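Side-chain contacts in hypothetical protein TM1380 (Thermotoga maritima, PDB 1Z85), which probably methylates the N3 position of a specific uridine in 16S ribosomal RNA, using S-adenosyl-L-methionine as methyl donor: residues 156-161 with 183-188; 101-106 with 129-134; 59-62 with 68-71. All coordinates share one frame; numbering follows the deposited sequence.

Contact 1 (156-161 with 183-188); sequences LEFSGN and TVVVGP
Thr183 meets the run 156-161 with its methyl group and its backbone N, and through a water with its hydroxyl. Its methyl CG2 stands anti to the backbone N and comes to 4.2 Å from Phe158 CD1; the two side chains cross at about a right angle. The hydroxyl OG1 (chi1 -58°) turns elsewhere, to a bridging water 2.9 Å from it, and gives that water a hydrogen bond. The water in turn donates to two carbonyls of the other segment, Ser159 O at 2.6 Å and Asn161 O at 2.9 Å. Asn161 O also accepts a direct bond from Thr183 N at 3.1 Å, with an N-H...O angle of 164°. Two donors thus hold this carbonyl. All this lies in the SPOUT-type methyltransferase domain, whose alpha/beta knot fold has a parallel sheet. Strand 182-186 runs there between strands 87-92 and 161-165, and the Thr183-Asn161 bond helps to join it to the latter. Further along, Val185 offers its CG2 methyl to the far end of the Phe158 ring, 3.8 Å from CZ, in an oblique approach. The ring also lies against its own chain, with Leu156 C 3.8 Å above one face, near the rim. Val90 of strand 87-92 and Leu153 touch Phe158 as well. The Asn161 amide nitrogen ND2 bonds to the backbone oxygens of Asn177 and Glu179.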
# COMPACT_ATOMS: atom_id res chain seq x y z
N LEU B 156 -10.17 -23.85 -8.41
CA LEU B 156 -10.54 -23.15 -7.20
C LEU B 156 -11.24 -24.12 -6.24
O LEU B 156 -12.44 -23.98 -5.93
CB LEU B 156 -11.43 -21.96 -7.51
CG LEU B 156 -10.77 -20.84 -8.29
CD1 LEU B 156 -11.88 -19.85 -8.68
CD2 LEU B 156 -9.64 -20.14 -7.53
N GLU B 157 -10.46 -25.08 -5.76
CA GLU B 157 -10.89 -26.05 -4.80
C GLU B 157 -9.90 -26.03 -3.65
O GLU B 157 -8.69 -25.96 -3.86
CB GLU B 157 -10.96 -27.40 -5.47
CG GLU B 157 -12.17 -27.54 -6.39
CD GLU B 157 -12.16 -28.83 -7.19
OE1 GLU B 157 -11.20 -29.61 -7.05
OE2 GLU B 157 -13.11 -29.04 -7.98
N PHE B 158 -10.40 -26.03 -2.43
CA PHE B 158 -9.57 -25.82 -1.27
C PHE B 158 -10.07 -26.62 -0.10
O PHE B 158 -11.20 -27.14 -0.11
CB PHE B 158 -9.57 -24.34 -0.81
CG PHE B 158 -9.40 -23.37 -1.91
CD1 PHE B 158 -8.16 -23.16 -2.47
CD2 PHE B 158 -10.47 -22.63 -2.37
CE1 PHE B 158 -8.00 -22.25 -3.51
CE2 PHE B 158 -10.30 -21.70 -3.41
CZ PHE B 158 -9.04 -21.53 -3.96
N SER B 159 -9.23 -26.69 0.92
CA SER B 159 -9.67 -27.09 2.23
C SER B 159 -9.39 -25.98 3.27
O SER B 159 -8.52 -25.09 3.09
CB SER B 159 -9.02 -28.42 2.63
OG SER B 159 -7.71 -28.21 3.12
N GLY B 160 -10.17 -26.01 4.32
CA GLY B 160 -10.01 -25.09 5.41
C GLY B 160 -10.70 -23.76 5.15
O GLY B 160 -11.54 -23.62 4.28
N ASN B 161 -10.30 -22.80 5.96
CA ASN B 161 -10.84 -21.46 5.94
C ASN B 161 -10.34 -20.75 4.69
O ASN B 161 -9.15 -20.64 4.52
CB ASN B 161 -10.33 -20.74 7.20
CG ASN B 161 -11.23 -19.63 7.65
OD1 ASN B 161 -12.02 -19.10 6.87
ND2 ASN B 161 -11.10 -19.25 8.90
N THR B 183 -6.45 -19.61 3.44
CA THR B 183 -6.18 -19.23 2.07
C THR B 183 -6.93 -17.95 1.71
O THR B 183 -8.14 -17.87 1.92
CB THR B 183 -6.62 -20.37 1.10
OG1 THR B 183 -5.92 -21.55 1.47
CG2 THR B 183 -6.30 -20.07 -0.33
N VAL B 184 -6.20 -16.93 1.21
CA VAL B 184 -6.81 -15.74 0.66
C VAL B 184 -6.75 -15.81 -0.86
O VAL B 184 -5.70 -16.06 -1.40
CB VAL B 184 -6.05 -14.45 1.07
CG1 VAL B 184 -6.83 -13.24 0.65
CG2 VAL B 184 -5.76 -14.42 2.59
N VAL B 185 -7.89 -15.60 -1.51
CA VAL B 185 -8.06 -15.68 -2.96
C VAL B 185 -8.21 -14.25 -3.43
O VAL B 185 -9.25 -13.65 -3.22
CB VAL B 185 -9.34 -16.51 -3.34
CG1 VAL B 185 -9.63 -16.53 -4.84
CG2 VAL B 185 -9.23 -17.92 -2.86
N VAL B 186 -7.14 -13.66 -3.98
CA VAL B 186 -7.24 -12.34 -4.63
C VAL B 186 -7.91 -12.46 -6.03
O VAL B 186 -7.46 -13.18 -6.91
CB VAL B 186 -5.84 -11.72 -4.79
CG1 VAL B 186 -5.93 -10.38 -5.50
CG2 VAL B 186 -5.12 -11.61 -3.42
N GLY B 187 -8.95 -11.70 -6.26
CA GLY B 187 -9.69 -11.80 -7.51
C GLY B 187 -9.00 -11.20 -8.72
O GLY B 187 -8.10 -10.33 -8.60
N PRO B 188 -9.41 -11.65 -9.92
CA PRO B 188 -8.80 -11.16 -11.15
C PRO B 188 -9.26 -9.74 -11.55
O PRO B 188 -10.31 -9.26 -11.15
CB PRO B 188 -9.25 -12.19 -12.18
CG PRO B 188 -10.58 -12.63 -11.70
CD PRO B 188 -10.48 -12.62 -10.19
O HOH W 1 -7.38 -22.80 3.59

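Contact 2 (101-106 with 129-134); sequences FLIEKC and DKAKIV
Ile103, Val134 and Ala131 make the buried apolar part of this helix-helix contact. Val134 CG1, anti to its own backbone N (chi1 174°), lies 3.8 Å from Ile103 CG2, and the two side chains cross at about a right angle. The other branch of Ile103 ends in CD1, which reaches Ala131 CB at 4.1 Å, one turn earlier on the partner helix. Glu104 marks the change to the polar side. Its CG touches Val134 CG1 at 3.6 Å, while the extended chain leaves the carboxylate beside the valine methyl. There OE2 forms a salt bridge with Arg100 and accepts a hydrogen bond from a water at 3.1 Å. The same water donates to Val134 O at 2.7 Å, so on this side a water adds a polar link to the apolar touch of Glu104 on Val134. The axes of the two short segments approach to 9.9 Å and cross at -46°. Phe116 of strand 113-117 touches both Ile103 and Ala131, so the pair rests on the sheet. Trp96, at the start of helix 96-108, also packs on Val134. Leu102 faces strand 87-92 and helix 216-230, and Lys105 touches Thr218 of the second subunit.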
# COMPACT_ATOMS: atom_id res chain seq x y z
N PHE B 101 3.59 -6.99 -8.21
CA PHE B 101 3.14 -6.31 -6.98
C PHE B 101 2.57 -7.26 -5.94
O PHE B 101 2.96 -7.23 -4.78
CB PHE B 101 2.10 -5.20 -7.31
CG PHE B 101 1.50 -4.58 -6.09
CD1 PHE B 101 2.19 -3.60 -5.39
CD2 PHE B 101 0.28 -5.01 -5.60
CE1 PHE B 101 1.64 -3.05 -4.20
CE2 PHE B 101 -0.25 -4.50 -4.45
CZ PHE B 101 0.42 -3.53 -3.73
N LEU B 102 1.67 -8.15 -6.37
CA LEU B 102 1.04 -9.06 -5.44
C LEU B 102 2.03 -10.05 -4.85
O LEU B 102 2.01 -10.31 -3.65
CB LEU B 102 -0.11 -9.81 -6.08
CG LEU B 102 -1.35 -8.99 -6.45
CD1 LEU B 102 -2.31 -9.87 -7.28
CD2 LEU B 102 -2.02 -8.48 -5.19
N ILE B 103 2.87 -10.64 -5.70
CA ILE B 103 3.96 -11.47 -5.23
C ILE B 103 4.89 -10.76 -4.24
O ILE B 103 5.30 -11.35 -3.25
CB ILE B 103 4.85 -11.88 -6.40
CG1 ILE B 103 4.07 -12.72 -7.43
CG2 ILE B 103 6.03 -12.69 -5.91
CD1 ILE B 103 4.81 -12.84 -8.76
N GLU B 104 5.25 -9.52 -4.51
CA GLU B 104 6.16 -8.76 -3.62
C GLU B 104 5.55 -8.55 -2.25
O GLU B 104 6.21 -8.68 -1.21
CB GLU B 104 6.54 -7.42 -4.26
CG GLU B 104 7.72 -7.54 -5.28
CD GLU B 104 8.06 -6.27 -6.12
OE1 GLU B 104 7.48 -5.16 -5.93
OE2 GLU B 104 8.92 -6.44 -7.02
N LYS B 105 4.28 -8.22 -2.27
CA LYS B 105 3.48 -8.05 -1.03
C LYS B 105 3.30 -9.31 -0.28
O LYS B 105 3.32 -9.30 0.94
CB LYS B 105 2.12 -7.45 -1.37
CG LYS B 105 2.11 -5.91 -1.41
CD LYS B 105 3.39 -5.34 -2.02
CE LYS B 105 3.87 -4.12 -1.33
NZ LYS B 105 5.29 -3.76 -1.73
N CYS B 106 3.12 -10.41 -0.97
CA CYS B 106 3.10 -11.72 -0.30
C CYS B 106 4.39 -12.05 0.47
O CYS B 106 4.34 -12.59 1.57
CB CYS B 106 2.86 -12.83 -1.30
SG CYS B 106 1.16 -13.00 -1.86
N ASP B 129 9.74 -19.29 -13.22
CA ASP B 129 11.10 -18.84 -12.91
C ASP B 129 11.19 -17.34 -12.68
O ASP B 129 11.98 -16.88 -11.84
CB ASP B 129 12.05 -19.27 -14.04
CG ASP B 129 12.36 -20.78 -14.01
OD1 ASP B 129 11.89 -21.52 -13.10
OD2 ASP B 129 13.07 -21.23 -14.92
N LYS B 130 10.37 -16.56 -13.39
CA LYS B 130 10.34 -15.12 -13.19
C LYS B 130 9.76 -14.81 -11.85
O LYS B 130 10.26 -13.95 -11.15
CB LYS B 130 9.58 -14.39 -14.32
CG LYS B 130 9.79 -12.82 -14.37
CD LYS B 130 9.15 -12.15 -15.63
CE LYS B 130 9.73 -12.67 -16.98
NZ LYS B 130 8.85 -13.62 -17.82
N ALA B 131 8.70 -15.51 -11.47
CA ALA B 131 8.05 -15.29 -10.18
C ALA B 131 9.03 -15.58 -9.02
O ALA B 131 9.15 -14.80 -8.07
CB ALA B 131 6.82 -16.12 -10.09
N LYS B 132 9.79 -16.65 -9.14
CA LYS B 132 10.85 -16.93 -8.17
C LYS B 132 11.92 -15.85 -8.06
O LYS B 132 12.44 -15.58 -6.98
CB LYS B 132 11.54 -18.24 -8.54
CG LYS B 132 10.66 -19.50 -8.43
CD LYS B 132 11.47 -20.76 -8.78
CE LYS B 132 10.56 -22.00 -8.97
NZ LYS B 132 10.14 -22.58 -7.66
N ILE B 133 12.30 -15.25 -9.17
CA ILE B 133 13.20 -14.09 -9.06
C ILE B 133 12.57 -12.92 -8.29
O ILE B 133 13.26 -12.19 -7.56
CB ILE B 133 13.68 -13.64 -10.46
CG1 ILE B 133 14.61 -14.72 -11.04
CG2 ILE B 133 14.44 -12.29 -10.42
CD1 ILE B 133 14.86 -14.55 -12.49
N VAL B 134 11.27 -12.69 -8.47
CA VAL B 134 10.61 -11.56 -7.82
C VAL B 134 10.60 -11.87 -6.33
O VAL B 134 10.88 -11.00 -5.51
CB VAL B 134 9.12 -11.37 -8.31
CG1 VAL B 134 8.44 -10.27 -7.51
CG2 VAL B 134 9.04 -11.00 -9.77
O HOH W 2 11.09 -8.51 -6.41

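Contact 3 (59-62 with 68-71); sequences CILK and TAAA
The peptide group between Ala70 and Ala71 has a side chain of the neighbouring strand on each face. Leu61 CD1 lies over one face, 3.7 Å from Ala70 O. Lys62 lies on the other, its CE 4.0 Å from Ala70 O. In the carbonyl plane itself comes Lys62 N, which donates to Ala70 O at 3.0 Å with an N-H...O angle of 161°. The two segments belong to the beta hairpin of strands 55-64 and 69-78, in the PUA-type domain at the N-terminal end of the protein. Their axes make an angle of 140°, so the antiparallel strands are clearly twisted against each other. Leu61 and Ala71 form a non-hydrogen-bonded pair with CA atoms 4.0 Å apart. Ala71 is the residue most covered by the other strand, and together with Cys59, Leu61 and Ala69 it is buried. Phe28 touches Ala69 and Ala71, and Ile47 touches Cys59 and Ala71, so the strands flanking the hairpin add to this apolar layer. Ile60 and Lys62 are exposed. The lysine chain bends at chi3 (-51°), packs along Ala70 and ends in a salt bridge between NZ and Glu25 of strand 25-28. It thereby spans strand 69-78. Ala71 CB sits 3.4 Å from Ile60 O and 3.5 Å from Cys59 CB.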
# COMPACT_ATOMS: atom_id res chain seq x y z
N CYS B 59 30.03 -15.76 5.28
CA CYS B 59 31.00 -16.31 4.34
C CYS B 59 32.12 -15.32 3.98
O CYS B 59 31.97 -14.10 4.12
CB CYS B 59 30.31 -16.76 3.03
SG CYS B 59 28.75 -17.65 3.20
N ILE B 60 33.24 -15.87 3.52
CA ILE B 60 34.31 -15.08 2.93
C ILE B 60 34.30 -15.31 1.42
O ILE B 60 34.43 -16.43 0.94
CB ILE B 60 35.69 -15.46 3.52
CG1 ILE B 60 35.62 -15.48 5.05
CG2 ILE B 60 36.76 -14.48 2.99
CD1 ILE B 60 36.98 -15.49 5.77
N LEU B 61 34.14 -14.22 0.66
CA LEU B 61 34.10 -14.28 -0.80
C LEU B 61 35.45 -14.75 -1.33
O LEU B 61 36.49 -14.24 -0.90
CB LEU B 61 33.73 -12.90 -1.38
CG LEU B 61 33.41 -12.74 -2.88
CD1 LEU B 61 32.30 -13.69 -3.32
CD2 LEU B 61 33.02 -11.29 -3.22
N LYS B 62 35.44 -15.75 -2.22
CA LYS B 62 36.67 -16.27 -2.84
C LYS B 62 36.75 -15.81 -4.29
O LYS B 62 37.72 -15.17 -4.69
CB LYS B 62 36.75 -17.80 -2.81
CG LYS B 62 36.61 -18.47 -1.44
CD LYS B 62 36.50 -20.02 -1.56
CE LYS B 62 35.42 -20.47 -2.58
NZ LYS B 62 34.87 -21.84 -2.34
N THR B 68 29.23 -15.92 -12.33
CA THR B 68 29.19 -16.72 -11.08
C THR B 68 30.04 -16.13 -9.94
O THR B 68 30.91 -15.28 -10.18
CB THR B 68 29.77 -18.16 -11.27
OG1 THR B 68 31.14 -18.05 -11.67
CG2 THR B 68 29.01 -18.97 -12.31
N ALA B 69 29.83 -16.65 -8.72
CA ALA B 69 30.69 -16.38 -7.55
C ALA B 69 30.60 -17.53 -6.53
O ALA B 69 29.75 -18.41 -6.65
CB ALA B 69 30.31 -15.06 -6.90
N ALA B 70 31.49 -17.53 -5.56
CA ALA B 70 31.54 -18.57 -4.52
C ALA B 70 32.21 -18.00 -3.30
O ALA B 70 33.19 -17.26 -3.41
CB ALA B 70 32.32 -19.82 -5.00
N ALA B 71 31.69 -18.36 -2.13
CA ALA B 71 32.22 -17.86 -0.88
C ALA B 71 32.30 -19.02 0.09
O ALA B 71 31.45 -19.91 0.05
CB ALA B 71 31.33 -16.75 -0.33

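Contacts 1 and 2 share the methyltransferase domain, and contact 3 lies in the PUA-type domain. The centres of contacts 1 and 2 are 18 Å apart. They touch where Val186 CG1 meets Leu102 CD1 at 4.1 Å, so strand 182-186 packs against helix 96-108. Contact 3 is remote from both: its centre is 26 Å from that of contact 2 and 42 Å from that of contact 1, with nearest atoms about 14 and 35 Å apart. Contact 1 leads into the loop beginning at Gly187 and Pro188, which in SPOUT relatives belongs to the cofactor-binding region. The PUA-type domain is probably concerned with RNA binding.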